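Local coordinates for protein catechol 1,2-dioxygenase (Pseudomonas putida, PDB 2AZQ) that probably catalyses the intradiol cleavage of catechol by dioxygen to cis,cis-muconate, using a ferric iron cofactor, at residues Glu25-Pro28 and Arg29-Gln32. Residues are numbered along the deposited sequence; the frame is centred on the assembly and turned at random.
Sequences EGKP and RFKQ. With PCF (1,2-diacyl-sn-glycero-3-phoshocholine), chain C.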
loop_
_atom_site.group_PDB
_atom_site.type_symbol
_atom_site.label_atom_id
_atom_site.label_comp_id
_atom_site.label_asym_id
_atom_site.label_seq_id
_atom_site.Cartn_x
_atom_site.Cartn_y
_atom_site.Cartn_z
ATOM N N GLU A 25 -18.768 -1.280 18.164
ATOM C CA GLU A 25 -19.050 -0.887 16.789
ATOM C C GLU A 25 -18.074 -1.634 15.906
ATOM O O GLU A 25 -17.162 -2.271 16.415
ATOM C CB GLU A 25 -18.793 0.606 16.616
ATOM C CG GLU A 25 -19.407 1.503 17.697
ATOM C CD GLU A 25 -18.895 2.969 17.660
ATOM O OE1 GLU A 25 -17.668 3.194 17.837
ATOM O OE2 GLU A 25 -19.729 3.893 17.465
ATOM N N GLY A 26 -18.260 -1.531 14.589
ATOM C CA GLY A 26 -17.368 -2.170 13.626
ATOM C C GLY A 26 -17.525 -3.670 13.486
ATOM O O GLY A 26 -18.414 -4.227 14.093
ATOM N N LYS A 27 -16.676 -4.319 12.687
ATOM C CA LYS A 27 -16.725 -5.778 12.502
ATOM C C LYS A 27 -15.802 -6.564 13.382
ATOM O O LYS A 27 -14.590 -6.350 13.370
ATOM C CB LYS A 27 -16.346 -6.229 11.093
ATOM C CG LYS A 27 -17.405 -6.121 10.088
ATOM C CD LYS A 27 -16.939 -6.817 8.856
ATOM C CE LYS A 27 -17.849 -6.515 7.654
ATOM N NZ LYS A 27 -17.272 -6.947 6.326
ATOM N N PRO A 28 -16.357 -7.499 14.152
ATOM C CA PRO A 28 -15.509 -8.312 15.009
ATOM C C PRO A 28 -14.506 -9.117 14.171
ATOM O O PRO A 28 -13.598 -9.727 14.710
ATOM C CB PRO A 28 -16.524 -9.179 15.752
ATOM C CG PRO A 28 -17.680 -9.249 14.782
ATOM C CD PRO A 28 -17.772 -7.821 14.378
ATOM N N ARG A 29 -14.660 -9.099 12.850
ATOM C CA ARG A 29 -13.747 -9.821 11.949
ATOM C C ARG A 29 -12.456 -9.006 11.699
ATOM O O ARG A 29 -11.365 -9.518 11.954
ATOM C CB ARG A 29 -14.475 -10.155 10.634
ATOM C CG ARG A 29 -13.676 -10.852 9.522
ATOM C CD ARG A 29 -13.319 -12.314 9.782
ATOM N NE ARG A 29 -12.593 -12.901 8.640
ATOM C CZ ARG A 29 -11.783 -13.961 8.711
ATOM N NH1 ARG A 29 -11.585 -14.569 9.874
ATOM N NH2 ARG A 29 -11.112 -14.380 7.641
ATOM N N PHE A 30 -12.558 -7.756 11.232
ATOM C CA PHE A 30 -11.344 -6.954 11.025
ATOM C C PHE A 30 -10.600 -6.814 12.300
ATOM O O PHE A 30 -9.370 -6.816 12.308
ATOM C CB PHE A 30 -11.628 -5.540 10.539
ATOM C CG PHE A 30 -12.222 -5.513 9.223
ATOM C CD1 PHE A 30 -13.545 -5.126 9.055
ATOM C CD2 PHE A 30 -11.535 -6.077 8.160
ATOM C CE1 PHE A 30 -14.197 -5.323 7.834
ATOM C CE2 PHE A 30 -12.170 -6.278 6.947
ATOM C CZ PHE A 30 -13.510 -5.907 6.775
ATOM N N LYS A 31 -11.358 -6.640 13.377
ATOM C CA LYS A 31 -10.742 -6.491 14.668
ATOM C C LYS A 31 -9.799 -7.649 14.895
ATOM O O LYS A 31 -8.667 -7.419 15.272
ATOM C CB LYS A 31 -11.802 -6.398 15.782
ATOM C CG LYS A 31 -12.531 -5.043 15.831
ATOM C CD LYS A 31 -13.591 -4.965 16.934
ATOM C CE LYS A 31 -14.231 -3.592 16.942
ATOM N NZ LYS A 31 -15.477 -3.525 17.711
ATOM N N GLN A 32 -10.245 -8.883 14.641
ATOM C CA GLN A 32 -9.380 -10.044 14.835
ATOM C C GLN A 32 -8.204 -10.029 13.849
ATOM O O GLN A 32 -7.074 -10.347 14.225
ATOM C CB GLN A 32 -10.174 -11.356 14.714
ATOM C CG GLN A 32 -11.057 -11.705 15.955
ATOM C CD GLN A 32 -10.367 -12.581 17.082
ATOM O OE1 GLN A 32 -10.039 -13.770 16.869
ATOM N NE2 GLN A 32 -10.175 -11.991 18.273
HETATM N N PCF C . -20.453 -2.406 -0.053
HETATM P P PCF C . -17.863 -4.689 3.288
HETATM O O11 PCF C . -16.322 -5.045 3.626
HETATM O O12 PCF C . -18.694 -5.894 3.519
HETATM O O13 PCF C . -17.794 -4.385 1.706
HETATM O O14 PCF C . -18.216 -3.463 4.040
HETATM C C11 PCF C . -18.952 -4.170 0.892
HETATM C C12 PCF C . -19.323 -2.683 0.852
HETATM C C13 PCF C . -20.105 -2.739 -1.443
HETATM C C14 PCF C . -21.644 -3.173 0.348
HETATM C C15 PCF C . -20.773 -0.972 0.014
HETATM C C1 PCF C . -15.303 -4.271 2.972
HETATM C C2 PCF C . -13.914 -4.296 3.639
HETATM C C3 PCF C . -13.328 -5.699 3.808
HETATM O O31 PCF C . -13.742 -6.624 2.780
HETATM O O32 PCF C . -13.638 -8.800 2.248
HETATM C C31 PCF C . -13.249 -7.872 2.968
HETATM C C32 PCF C . -12.328 -8.094 4.168
HETATM C C33 PCF C . -11.054 -7.262 4.079
HETATM C C34 PCF C . -10.159 -7.438 5.321
HETATM C C35 PCF C . -8.687 -7.183 5.027
HETATM C C36 PCF C . -7.897 -8.400 5.511
HETATM C C37 PCF C . -6.796 -8.718 4.498
HETATM C C38 PCF C . -5.742 -9.673 5.042
HETATM C C39 PCF C . -4.749 -9.776 3.887
HETATM C C40 PCF C . -3.368 -10.207 4.379
HETATM C C41 PCF C . -2.307 -10.031 3.292
HETATM C C42 PCF C . -2.286 -8.617 2.701
HETATM C C43 PCF C . -0.934 -8.368 2.032
HETATM O O21 PCF C . -13.113 -3.428 2.816
HETATM O O22 PCF C . -11.387 -2.081 2.563
HETATM C C21 PCF C . -11.996 -2.833 3.315
HETATM C C22 PCF C . -11.475 -3.009 4.746
HETATM C C23 PCF C . -9.951 -3.222 4.621
HETATM C C24 PCF C . -9.074 -2.587 5.715
HETATM C C25 PCF C . -7.757 -3.331 5.998
HETATM C C26 PCF C . -6.958 -3.645 4.719
HETATM C C27 PCF C . -5.642 -4.381 4.999
HETATM C C28 PCF C . -4.387 -3.508 4.988
HETATM C C29 PCF C . -3.212 -4.418 4.617
HETATM C C30 PCF C . -1.855 -3.845 5.064
HETATM C C44 PCF C . -0.989 -7.377 0.874
HETATM C C45 PCF C . 0.281 -7.279 0.304
HETATM C C46 PCF C . 0.440 -6.836 -1.006
#
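Lys27 and Phe30 meet at the start of helix 28-49, beside a bound phospholipid. The lysine chain runs extended past the ring at a slant, with CD of Lys27 3.3 Å from CE1 of Phe30. Its NZ continues to the lipid phosphate and makes weak hydrogen bonds to PCF O12 (3.3 Å) and PCF O11 (3.4 Å). The Phe30 ring turns its edge to the lipid, and acyl carbon C33 lies in the ring plane. Replacing this phenylalanine with an alanine would probably open a gap between lysine and acyl chain and leave the Lys27 methylenes free to swing.

Lys27 is also the N-cap residue of the helix. Its O accepts a hydrogen bond from the backbone N of Lys31 (3.2 Å), in the first turn. Lys31 reaches back along the loop. CG lies beside its backbone N (chi1 -74°) and the chain is extended beyond, which lets NZ donate hydrogen bonds to O of Glu25 and O of His23. Leu211 and Leu212 of the second subunit pack on Phe30 and Lys31. Arg29 NH2 hydrogen-bonds Leu48 O and forms a salt bridge with Glu54, both of that subunit. The lysine charge and phenyl edge are consistent with binding an amphipathic lipid, phosphate near the ammonium and hydrocarbon at the ring edge.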